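Local coordinates for uncharacterized protein (Candida albicans, PDB 5K04), which probably serves as the non-catalytic MDM20 subunit of the NatB N-terminal acetyltransferase complex, which it forms together with the NAT3 subunit, at residues I284-D287 / I288-R292; V298-Y301 / Y302-N306; K308-C311 / Y312-S316; T339-N342 / N343-V347. All coordinates share one frame; numbering follows the deposited sequence.

Contact 1 of 4, residues I284-D287 / I288-R292; sequences IELD and ILYSR
With chi1 of Leu286 at -178°, CG stands opposite the backbone N. Tyr290 makes the other choice: chi1 of -80° sets its CG opposite the carbonyl carbon and turns the ring back along the helix. The two side chains therefore meet one turn apart, crossing at a slant, and Leu286 CD1 rests against the CD1-CE1 bond of the tyrosine, 3.6 Å from Tyr290 CE1 and 3.7 Å from Tyr290 CD1. Leu286 also lies on Phe265 and Leu268 of helix 265-269 and on Ile255 of helix 248-260, so the pair faces the preceding helices, while the phenol OH is hydrogen-bonded to Lys263 O.

Beneath these side chains helix 277-289 ends in a Schellman motif. Ser291, with positive phi, is its C-prime residue. The motif is defined by Arg292 N reaching back to Asp287 O at 2.8 Å, almost straight with an N-H...O angle of 170°, and by Ser291 N bonding to Ile288 O at 3.1 Å. One step earlier, Tyr290 N keeps a helical bond of 3.1 Å to Leu286 O.

Arg292 CB starts out toward Asp287, 4.2 Å from Asp287 CB, but Arg292 NE stays 4.3 Å from Asp287 OD1, too far for a salt bridge. Asp287 OD2 instead bonds Ser297 OG on helix 295-305, and the guanidinium makes a cation-pi contact with Phe265. The turn is thus closed by backbone bonds, and the opposite charges would add at most a modest electrostatic attraction.

Contact 2 of 4, residues V298-Y301 / Y302-N306; sequences VENY and YQKFN
Tyr301 O draws two backbone N-H groups, Lys304 N at 3.2 Å and Phe305 N at 2.9 Å, but both bonds are bent and weak. They belong to helix 295-305 of this all-helical, TPR-clan subunit, where an aromatic pair spaced i to i+4 lies along one side. A firmer bond, Tyr302 N to Val298 O at 3.0 Å, holds the preceding turn.

The Tyr301 and Phe305 side chains cross at about a right angle, yet their ring planes are only 18° apart. The centroids are 4.8 Å apart and the rings are slid so far that they barely overlap, which rules out a full stack. What lies over the Tyr301 face is the Phe305 CB, a CH-pi contact 4.0 Å from the ring centroid, with Phe305 CD2 beside it at 3.5 Å from Tyr301 CE1. The backbone puts CB over the tyrosine face, and chi1 of -67° swings Phe305 CD2 in beside it.

Arg277 and Ser280 of helix 277-289 touch Phe305, and Ser280 and Leu281 touch Tyr301, so the pair fills the seam between consecutive helices. On another side of the helix the Asn300 amide crosses the Lys304 chain, Asn300 OD1 lying 3.5 Å from Lys304 CE. Tyr301 O itself sits at the Phe305 ring edge, in the ring plane, 3.3 Å from Phe305 CD2.

Contact 3 of 4, residues K308-C311 / Y312-S316; sequences KLCC and YADLS
Cys310, in a type I beta turn from Lys308 to Cys311, and Asp314, in the helix 311-315 that the turn leads into, make the tight part of the contact. Asp314 N bonds Cys310 O at 3.0 Å with the donor nearly along the C=O axis, and Leu315 N repeats this on Cys311 O, also at 3.0 Å. Side chains close in over these bonds. Cys310 SG sits between its own backbone N and carbonyl carbon (chi1 66°), which directs it to the Asp314 carboxylate, 3.5 Å from OD2. Cys311 SG, opposite its backbone N, meets Leu315 CD1 at 4.0 Å, on the side where both residues pack against Tyr301. Asp314 OD2 is held by Tyr301 OH of helix 295-305 and by a salt bridge to Arg277 NE, a cation that would be expected to stabilise the buried negative charge.

The looser side is hydrated. Leu309 O is 4.4 Å from Tyr312 N, and the gap to the next residue is spanned by a water that donates to Leu309 O at 2.6 Å and accepts from Ala313 N at 2.9 Å.

The partner protein NAT3 covers the turn: its Tyr84 packs on Cys310 and Ala313, its Asp82 on Leu309, and Lys308 NZ donates to Arg86 O of that chain, making this turn part of the NatB subunit interface.

At the far end Tyr312 O accepts from both Ser316 N and Ser316 OG; the hydroxyl, 2.7 Å away, lies 36° out of the carbonyl plane.

Contact 4 of 4, residues T339-N342 / N343-V347; sequences TVVN and NRKFV
Asn342 O and Val340 O accept the shortest backbone bonds here, from Phe346 N and Arg344 N, both at 2.8 Å. The first runs almost head-on to its carbonyl, and the second is nearly straight at the hydrogen, 167°. Side chains bond outward too: Asn343 OD1 to Tyr302 OH of helix 295-305, and Thr339 OG1 to Asn306 OD1 just after that helix. A water donates to Asn342 OD1 at 3.0 Å and accepts from Lys345 NZ at 2.7 Å, joining residues three apart. The Asn342 amide also meets earlier residues of the same chain: ND2 donates to Asn306 O and Lys308 O, and OD1 accepts from Tyr312 N. With both ends of the amide engaged by backbone, its rotation should be fixed.

Further out, hydrocarbon takes over. The Val341 and Lys345 side chains run alongside each other, Val341 CG1 touching Lys345 CD at 4.0 Å. Val340 and Arg344 do likewise, Val340 CG1 lying 4.0 Å from Arg344 CG, while the arginine's NH2 reaches a salt bridge with Asp354. Phe346, its CG opposite the carbonyl carbon (chi1 -76°), lays CE2 3.8 Å from Asn342 CB, and its ring meets those of Tyr312 and Phe324 edge-to-face.

Such an arrangement is consistent with the helix-against-helix packing of an alpha-helical protein of the TPR clan.

Contact 4 is the most buried of the four; contacts 1 to 3 are partly buried. Contact 1 closes helix 277-289, untouched by the partner subunit, whereas contact 3 lies against NAT3. Contacts 2 and 3, centres about 9 Å apart, are joined by a probable hydrogen bond from Tyr301 OH to Asp314 OD2, and contact 4 joins both largely through asparagine, Asn342 reaching the loop before helix 311-315 and Asn343 OD1 meeting Tyr302 OH. Contact 1 touches contacts 2 and 3 only by packing, Ile284 CD1 meeting Val298 CG2 and Leu315 CD2. Chemistry shifts accordingly: a Schellman end in contact 1, aromatic carbon in contact 2, hydrated turn in contact 3, amide grip in contact 4.

Contact 1 of 4, residues I284-D287 / I288-R292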
loop_
_atom_site.group_PDB
_atom_site.type_symbol
_atom_site.label_atom_id
_atom_site.label_comp_id
_atom_site.label_asym_id
_atom_site.label_seq_id
_atom_site.Cartn_x
_atom_site.Cartn_y
_atom_site.Cartn_z
ATOM N N ILE A 284 15.747 29.492 13.351
ATOM C CA ILE A 284 16.268 28.482 14.267
ATOM C C ILE A 284 17.417 27.730 13.620
ATOM O O ILE A 284 18.470 27.518 14.233
ATOM C CB ILE A 284 15.154 27.513 14.694
ATOM C CG1 ILE A 284 13.919 28.291 15.155
ATOM C CG2 ILE A 284 15.672 26.607 15.798
ATOM C CD1 ILE A 284 12.743 27.420 15.515
ATOM N N GLU A 285 17.216 27.294 12.376
ATOM C CA GLU A 285 18.263 26.581 11.652
ATOM C C GLU A 285 19.491 27.465 11.444
ATOM O O GLU A 285 20.619 26.963 11.378
ATOM C CB GLU A 285 17.711 26.090 10.313
ATOM C CG GLU A 285 18.275 24.746 9.850
ATOM C CD GLU A 285 17.575 23.549 10.462
ATOM O OE1 GLU A 285 16.333 23.592 10.611
ATOM O OE2 GLU A 285 18.273 22.561 10.786
ATOM N N LEU A 286 19.294 28.783 11.366
ATOM C CA LEU A 286 20.417 29.682 11.137
ATOM C C LEU A 286 21.190 29.926 12.425
ATOM O O LEU A 286 22.415 30.060 12.391
ATOM C CB LEU A 286 19.925 30.997 10.526
ATOM C CG LEU A 286 20.995 32.044 10.177
ATOM C CD1 LEU A 286 21.873 31.571 9.031
ATOM C CD2 LEU A 286 20.372 33.411 9.868
ATOM N N ASP A 287 20.490 29.967 13.568
ATOM C CA ASP A 287 21.170 30.025 14.862
ATOM C C ASP A 287 22.057 28.803 15.072
ATOM O O ASP A 287 23.217 28.924 15.482
ATOM C CB ASP A 287 20.148 30.132 15.992
ATOM C CG ASP A 287 19.409 31.446 15.982
ATOM O OD1 ASP A 287 19.776 32.317 15.164
ATOM O OD2 ASP A 287 18.461 31.598 16.783
ATOM N N ILE A 288 21.518 27.613 14.805
ATOM C CA ILE A 288 22.294 26.383 14.936
ATOM C C ILE A 288 23.527 26.435 14.039
ATOM O O ILE A 288 24.640 26.104 14.463
ATOM C CB ILE A 288 21.398 25.173 14.613
ATOM C CG1 ILE A 288 20.350 24.990 15.710
ATOM C CG2 ILE A 288 22.221 23.906 14.399
ATOM C CD1 ILE A 288 19.254 23.998 15.352
ATOM N N LEU A 289 23.338 26.867 12.790
ATOM C CA LEU A 289 24.416 26.883 11.804
ATOM C C LEU A 289 25.560 27.805 12.212
ATOM O O LEU A 289 26.713 27.569 11.830
ATOM C CB LEU A 289 23.855 27.312 10.448
ATOM C CG LEU A 289 24.811 27.286 9.263
ATOM C CD1 LEU A 289 25.311 25.870 9.049
ATOM C CD2 LEU A 289 24.111 27.808 8.011
ATOM N N TYR A 290 25.266 28.859 12.974
ATOM C CA TYR A 290 26.272 29.820 13.404
ATOM C C TYR A 290 26.569 29.696 14.890
ATOM O O TYR A 290 27.069 30.645 15.503
ATOM C CB TYR A 290 25.840 31.248 13.046
ATOM C CG TYR A 290 26.104 31.601 11.587
ATOM C CD1 TYR A 290 25.247 31.166 10.576
ATOM C CD2 TYR A 290 27.218 32.357 11.219
ATOM C CE1 TYR A 290 25.489 31.472 9.241
ATOM C CE2 TYR A 290 27.462 32.675 9.885
ATOM C CZ TYR A 290 26.598 32.226 8.899
ATOM O OH TYR A 290 26.841 32.535 7.577
ATOM N N SER A 291 26.258 28.538 15.477
ATOM C CA SER A 291 26.588 28.234 16.872
ATOM C C SER A 291 26.099 29.327 17.830
ATOM O O SER A 291 26.789 29.717 18.773
ATOM C CB SER A 291 28.091 27.986 17.019
ATOM O OG SER A 291 28.492 26.947 16.129
ATOM N N ARG A 292 24.880 29.805 17.591
ATOM C CA ARG A 292 24.220 30.817 18.401
ATOM C C ARG A 292 23.100 30.191 19.235
ATOM O O ARG A 292 22.756 29.014 19.087
ATOM C CB ARG A 292 23.663 31.935 17.521
ATOM C CG ARG A 292 24.692 32.695 16.725
ATOM C CD ARG A 292 23.998 33.540 15.662
ATOM N NE ARG A 292 23.215 34.641 16.223
ATOM C CZ ARG A 292 23.615 35.910 16.232
ATOM N NH1 ARG A 292 24.789 36.243 15.703
ATOM N NH2 ARG A 292 22.842 36.851 16.764
#

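Contact 2 of 4, residues V298-Y301 / Y302-N306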
loop_
_atom_site.group_PDB
_atom_site.type_symbol
_atom_site.label_atom_id
_atom_site.label_comp_id
_atom_site.label_asym_id
_atom_site.label_seq_id
_atom_site.Cartn_x
_atom_site.Cartn_y
_atom_site.Cartn_z
ATOM N N VAL A 298 13.137 30.357 18.795
ATOM C CA VAL A 298 12.090 29.411 19.174
ATOM C C VAL A 298 10.874 30.156 19.703
ATOM O O VAL A 298 9.732 29.853 19.338
ATOM C CB VAL A 298 12.613 28.395 20.206
ATOM C CG1 VAL A 298 11.451 27.742 20.959
ATOM C CG2 VAL A 298 13.430 27.337 19.527
ATOM N N GLU A 299 11.101 31.139 20.579
ATOM C CA GLU A 299 9.998 31.929 21.121
ATOM C C GLU A 299 9.258 32.681 20.018
ATOM O O GLU A 299 8.028 32.785 20.050
ATOM C CB GLU A 299 10.528 32.890 22.191
ATOM C CG GLU A 299 10.945 32.204 23.498
ATOM C CD GLU A 299 11.797 33.094 24.405
ATOM O OE1 GLU A 299 12.020 34.277 24.058
ATOM O OE2 GLU A 299 12.250 32.608 25.468
ATOM N N ASN A 300 9.990 33.195 19.020
ATOM C CA ASN A 300 9.353 33.958 17.947
ATOM C C ASN A 300 8.512 33.051 17.052
ATOM O O ASN A 300 7.433 33.447 16.600
ATOM C CB ASN A 300 10.414 34.720 17.144
ATOM C CG ASN A 300 9.879 35.285 15.807
ATOM O OD1 ASN A 300 9.263 36.355 15.779
ATOM N ND2 ASN A 300 10.143 34.570 14.690
ATOM N N TYR A 301 8.982 31.829 16.789
ATOM C CA TYR A 301 8.157 30.894 16.028
ATOM C C TYR A 301 6.886 30.555 16.795
ATOM O O TYR A 301 5.792 30.542 16.222
ATOM C CB TYR A 301 8.928 29.613 15.692
ATOM C CG TYR A 301 8.029 28.613 15.005
ATOM C CD1 TYR A 301 7.840 28.648 13.625
ATOM C CD2 TYR A 301 7.322 27.660 15.740
ATOM C CE1 TYR A 301 6.981 27.744 12.998
ATOM C CE2 TYR A 301 6.470 26.763 15.123
ATOM C CZ TYR A 301 6.298 26.805 13.759
ATOM O OH TYR A 301 5.447 25.903 13.164
ATOM N N TYR A 302 7.019 30.299 18.100
ATOM C CA TYR A 302 5.877 29.912 18.921
ATOM C C TYR A 302 4.836 31.027 18.988
ATOM O O TYR A 302 3.628 30.760 18.966
ATOM C CB TYR A 302 6.351 29.533 20.330
ATOM C CG TYR A 302 5.220 29.286 21.316
ATOM C CD1 TYR A 302 4.659 28.029 21.454
ATOM C CD2 TYR A 302 4.703 30.311 22.092
ATOM C CE1 TYR A 302 3.621 27.789 22.342
ATOM C CE2 TYR A 302 3.651 30.081 22.993
ATOM C CZ TYR A 302 3.119 28.820 23.108
ATOM O OH TYR A 302 2.092 28.574 23.979
ATOM N N GLN A 303 5.282 32.282 19.085
ATOM C CA GLN A 303 4.339 33.392 19.191
ATOM C C GLN A 303 3.538 33.557 17.914
ATOM O O GLN A 303 2.373 33.966 17.955
ATOM C CB GLN A 303 5.074 34.698 19.512
ATOM C CG GLN A 303 5.716 34.742 20.906
ATOM C CD GLN A 303 4.712 34.548 22.041
ATOM O OE1 GLN A 303 3.549 34.945 21.937
ATOM N NE2 GLN A 303 5.163 33.929 23.132
ATOM N N LYS A 304 4.149 33.244 16.777
ATOM C CA LYS A 304 3.470 33.360 15.500
ATOM C C LYS A 304 2.608 32.144 15.188
ATOM O O LYS A 304 1.603 32.281 14.484
ATOM C CB LYS A 304 4.500 33.578 14.392
ATOM C CG LYS A 304 5.247 34.889 14.532
ATOM C CD LYS A 304 6.249 35.095 13.414
ATOM C CE LYS A 304 6.689 36.549 13.364
ATOM N NZ LYS A 304 5.509 37.460 13.212
ATOM N N PHE A 305 2.961 30.958 15.706
ATOM C CA PHE A 305 2.330 29.725 15.243
ATOM C C PHE A 305 1.718 28.849 16.342
ATOM O O PHE A 305 1.311 27.720 16.051
ATOM C CB PHE A 305 3.341 28.937 14.406
ATOM C CG PHE A 305 3.695 29.637 13.118
ATOM C CD1 PHE A 305 2.880 29.517 12.001
ATOM C CD2 PHE A 305 4.808 30.473 13.039
ATOM C CE1 PHE A 305 3.177 30.195 10.823
ATOM C CE2 PHE A 305 5.109 31.152 11.873
ATOM C CZ PHE A 305 4.286 31.014 10.762
ATOM N N ASN A 306 1.571 29.351 17.578
ATOM C CA ASN A 306 0.972 28.514 18.622
ATOM C C ASN A 306 -0.517 28.247 18.386
ATOM O O ASN A 306 -1.034 27.252 18.896
ATOM C CB ASN A 306 1.166 29.138 20.010
ATOM C CG ASN A 306 0.352 30.407 20.196
ATOM O OD1 ASN A 306 -0.830 30.360 20.534
ATOM N ND2 ASN A 306 0.986 31.551 19.977
#

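Contact 3 of 4, residues K308-C311 / Y312-S316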
loop_
_atom_site.group_PDB
_atom_site.type_symbol
_atom_site.label_atom_id
_atom_site.label_comp_id
_atom_site.label_asym_id
_atom_site.label_seq_id
_atom_site.Cartn_x
_atom_site.Cartn_y
_atom_site.Cartn_z
ATOM N N LYS A 308 -1.612 27.316 15.641
ATOM C CA LYS A 308 -1.597 26.385 14.517
ATOM C C LYS A 308 -1.218 24.991 14.998
ATOM O O LYS A 308 -0.293 24.821 15.799
ATOM C CB LYS A 308 -0.620 26.841 13.427
ATOM C CG LYS A 308 -0.801 28.312 13.029
ATOM C CD LYS A 308 -2.175 28.598 12.420
ATOM C CE LYS A 308 -2.224 30.015 11.842
ATOM N NZ LYS A 308 -3.469 30.317 11.066
ATOM N N LEU A 309 -1.930 23.993 14.486
ATOM C CA LEU A 309 -1.692 22.631 14.929
ATOM C C LEU A 309 -0.287 22.142 14.568
ATOM O O LEU A 309 0.186 21.157 15.143
ATOM C CB LEU A 309 -2.783 21.741 14.335
ATOM C CG LEU A 309 -3.133 20.440 15.054
ATOM C CD1 LEU A 309 -3.622 20.697 16.483
ATOM C CD2 LEU A 309 -4.176 19.691 14.254
ATOM N N CYS A 310 0.401 22.838 13.658
ATOM C CA CYS A 310 1.755 22.464 13.261
ATOM C C CYS A 310 2.803 22.759 14.331
ATOM O O CYS A 310 3.860 22.116 14.310
ATOM C CB CYS A 310 2.149 23.173 11.954
ATOM S SG CYS A 310 2.329 24.946 11.981
ATOM N N CYS A 311 2.529 23.687 15.271
ATOM C CA CYS A 311 3.586 24.265 16.104
ATOM C C CYS A 311 4.451 23.188 16.761
ATOM O O CYS A 311 5.680 23.205 16.646
ATOM C CB CYS A 311 2.976 25.196 17.169
ATOM S SG CYS A 311 4.160 26.192 18.046
ATOM N N TYR A 312 3.815 22.244 17.450
ATOM C CA TYR A 312 4.553 21.241 18.217
ATOM C C TYR A 312 5.466 20.415 17.326
ATOM O O TYR A 312 6.636 20.193 17.660
ATOM C CB TYR A 312 3.591 20.310 18.951
ATOM C CG TYR A 312 4.308 19.151 19.595
ATOM C CD1 TYR A 312 5.002 19.314 20.791
ATOM C CD2 TYR A 312 4.291 17.898 19.015
ATOM C CE1 TYR A 312 5.664 18.253 21.390
ATOM C CE2 TYR A 312 4.950 16.832 19.602
ATOM C CZ TYR A 312 5.638 17.017 20.789
ATOM O OH TYR A 312 6.289 15.943 21.360
ATOM N N ALA A 313 4.931 19.908 16.205
ATOM C CA ALA A 313 5.732 19.048 15.334
ATOM C C ALA A 313 6.906 19.814 14.729
ATOM O O ALA A 313 7.988 19.252 14.530
ATOM C CB ALA A 313 4.853 18.433 14.240
ATOM N N ASP A 314 6.716 21.100 14.464
ATOM C CA ASP A 314 7.794 21.916 13.927
ATOM C C ASP A 314 8.905 22.149 14.964
ATOM O O ASP A 314 10.096 22.083 14.633
ATOM C CB ASP A 314 7.209 23.240 13.424
ATOM C CG ASP A 314 6.321 23.076 12.162
ATOM O OD1 ASP A 314 6.225 21.959 11.602
ATOM O OD2 ASP A 314 5.727 24.090 11.724
ATOM N N LEU A 315 8.547 22.427 16.221
ATOM C CA LEU A 315 9.564 22.771 17.218
ATOM C C LEU A 315 10.200 21.557 17.889
ATOM O O LEU A 315 11.411 21.555 18.151
ATOM C CB LEU A 315 8.972 23.689 18.291
ATOM C CG LEU A 315 8.715 25.108 17.801
ATOM C CD1 LEU A 315 8.086 25.948 18.904
ATOM C CD2 LEU A 315 10.006 25.771 17.274
ATOM N N SER A 316 9.406 20.520 18.165
ATOM C CA SER A 316 9.886 19.369 18.919
ATOM C C SER A 316 11.006 18.629 18.207
ATOM O O SER A 316 11.666 17.791 18.833
ATOM C CB SER A 316 8.724 18.413 19.204
ATOM O OG SER A 316 8.140 17.953 17.994
HETATM O O HOH W 1 2.130 19.460 15.692
#

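Contact 4 of 4, residues T339-N342 / N343-V347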
loop_
_atom_site.group_PDB
_atom_site.type_symbol
_atom_site.label_atom_id
_atom_site.label_comp_id
_atom_site.label_asym_id
_atom_site.label_seq_id
_atom_site.Cartn_x
_atom_site.Cartn_y
_atom_site.Cartn_z
ATOM N N THR A 339 -3.625 26.511 20.907
ATOM C CA THR A 339 -2.558 26.908 21.822
ATOM C C THR A 339 -2.447 25.920 22.976
ATOM O O THR A 339 -1.348 25.486 23.328
ATOM C CB THR A 339 -2.816 28.323 22.350
ATOM O OG1 THR A 339 -2.921 29.237 21.254
ATOM C CG2 THR A 339 -1.691 28.790 23.294
ATOM N N VAL A 340 -3.586 25.524 23.553
ATOM C CA VAL A 340 -3.566 24.579 24.666
ATOM C C VAL A 340 -3.095 23.203 24.201
ATOM O O VAL A 340 -2.334 22.522 24.898
ATOM C CB VAL A 340 -4.952 24.522 25.327
ATOM C CG1 VAL A 340 -4.976 23.481 26.455
ATOM C CG2 VAL A 340 -5.323 25.895 25.863
ATOM N N VAL A 341 -3.534 22.778 23.018
ATOM C CA VAL A 341 -3.127 21.479 22.493
ATOM C C VAL A 341 -1.608 21.418 22.359
ATOM O O VAL A 341 -0.965 20.452 22.788
ATOM C CB VAL A 341 -3.836 21.206 21.151
ATOM C CG1 VAL A 341 -3.134 20.112 20.358
ATOM C CG2 VAL A 341 -5.286 20.842 21.388
ATOM N N ASN A 342 -1.013 22.459 21.773
ATOM C CA ASN A 342 0.437 22.483 21.609
ATOM C C ASN A 342 1.140 22.489 22.962
ATOM O O ASN A 342 2.071 21.709 23.192
ATOM C CB ASN A 342 0.844 23.691 20.760
ATOM C CG ASN A 342 0.600 23.465 19.253
ATOM O OD1 ASN A 342 0.975 22.434 18.706
ATOM N ND2 ASN A 342 -0.045 24.429 18.601
ATOM N N ASN A 343 0.667 23.335 23.888
ATOM C CA ASN A 343 1.279 23.422 25.216
ATOM C C ASN A 343 1.215 22.090 25.951
ATOM O O ASN A 343 2.205 21.663 26.555
ATOM C CB ASN A 343 0.604 24.515 26.043
ATOM C CG ASN A 343 0.840 25.897 25.478
ATOM O OD1 ASN A 343 1.605 26.065 24.527
ATOM N ND2 ASN A 343 0.178 26.896 26.052
ATOM N N ARG A 344 0.064 21.410 25.902
ATOM C CA ARG A 344 -0.047 20.110 26.561
ATOM C C ARG A 344 0.876 19.078 25.922
ATOM O O ARG A 344 1.375 18.177 26.605
ATOM C CB ARG A 344 -1.491 19.625 26.521
ATOM C CG ARG A 344 -2.448 20.467 27.353
ATOM C CD ARG A 344 -2.320 20.150 28.830
ATOM N NE ARG A 344 -3.148 21.038 29.648
ATOM C CZ ARG A 344 -4.219 20.649 30.331
ATOM N NH1 ARG A 344 -4.599 19.377 30.308
ATOM N NH2 ARG A 344 -4.910 21.531 31.030
ATOM N N LYS A 345 1.104 19.190 24.611
ATOM C CA LYS A 345 2.072 18.320 23.950
ATOM C C LYS A 345 3.495 18.661 24.373
ATOM O O LYS A 345 4.303 17.762 24.627
ATOM C CB LYS A 345 1.928 18.443 22.440
ATOM C CG LYS A 345 0.697 17.762 21.881
ATOM C CD LYS A 345 0.386 18.297 20.503
ATOM C CE LYS A 345 0.481 17.238 19.465
ATOM N NZ LYS A 345 -0.468 17.562 18.374
ATOM N N PHE A 346 3.819 19.956 24.451
ATOM C CA PHE A 346 5.171 20.345 24.827
ATOM C C PHE A 346 5.537 19.796 26.204
ATOM O O PHE A 346 6.646 19.285 26.397
ATOM C CB PHE A 346 5.316 21.864 24.787
ATOM C CG PHE A 346 5.422 22.435 23.395
ATOM C CD1 PHE A 346 6.491 22.091 22.568
ATOM C CD2 PHE A 346 4.475 23.336 22.919
ATOM C CE1 PHE A 346 6.601 22.608 21.278
ATOM C CE2 PHE A 346 4.576 23.874 21.638
ATOM C CZ PHE A 346 5.641 23.501 20.812
ATOM N N VAL A 347 4.610 19.860 27.166
ATOM C CA VAL A 347 4.864 19.391 28.531
ATOM C C VAL A 347 4.513 17.914 28.669
ATOM O O VAL A 347 4.512 17.370 29.776
ATOM C CB VAL A 347 4.077 20.216 29.559
ATOM C CG1 VAL A 347 4.366 21.689 29.380
ATOM C CG2 VAL A 347 2.587 19.940 29.428
HETATM O O HOH W 2 -0.667 20.151 17.746
#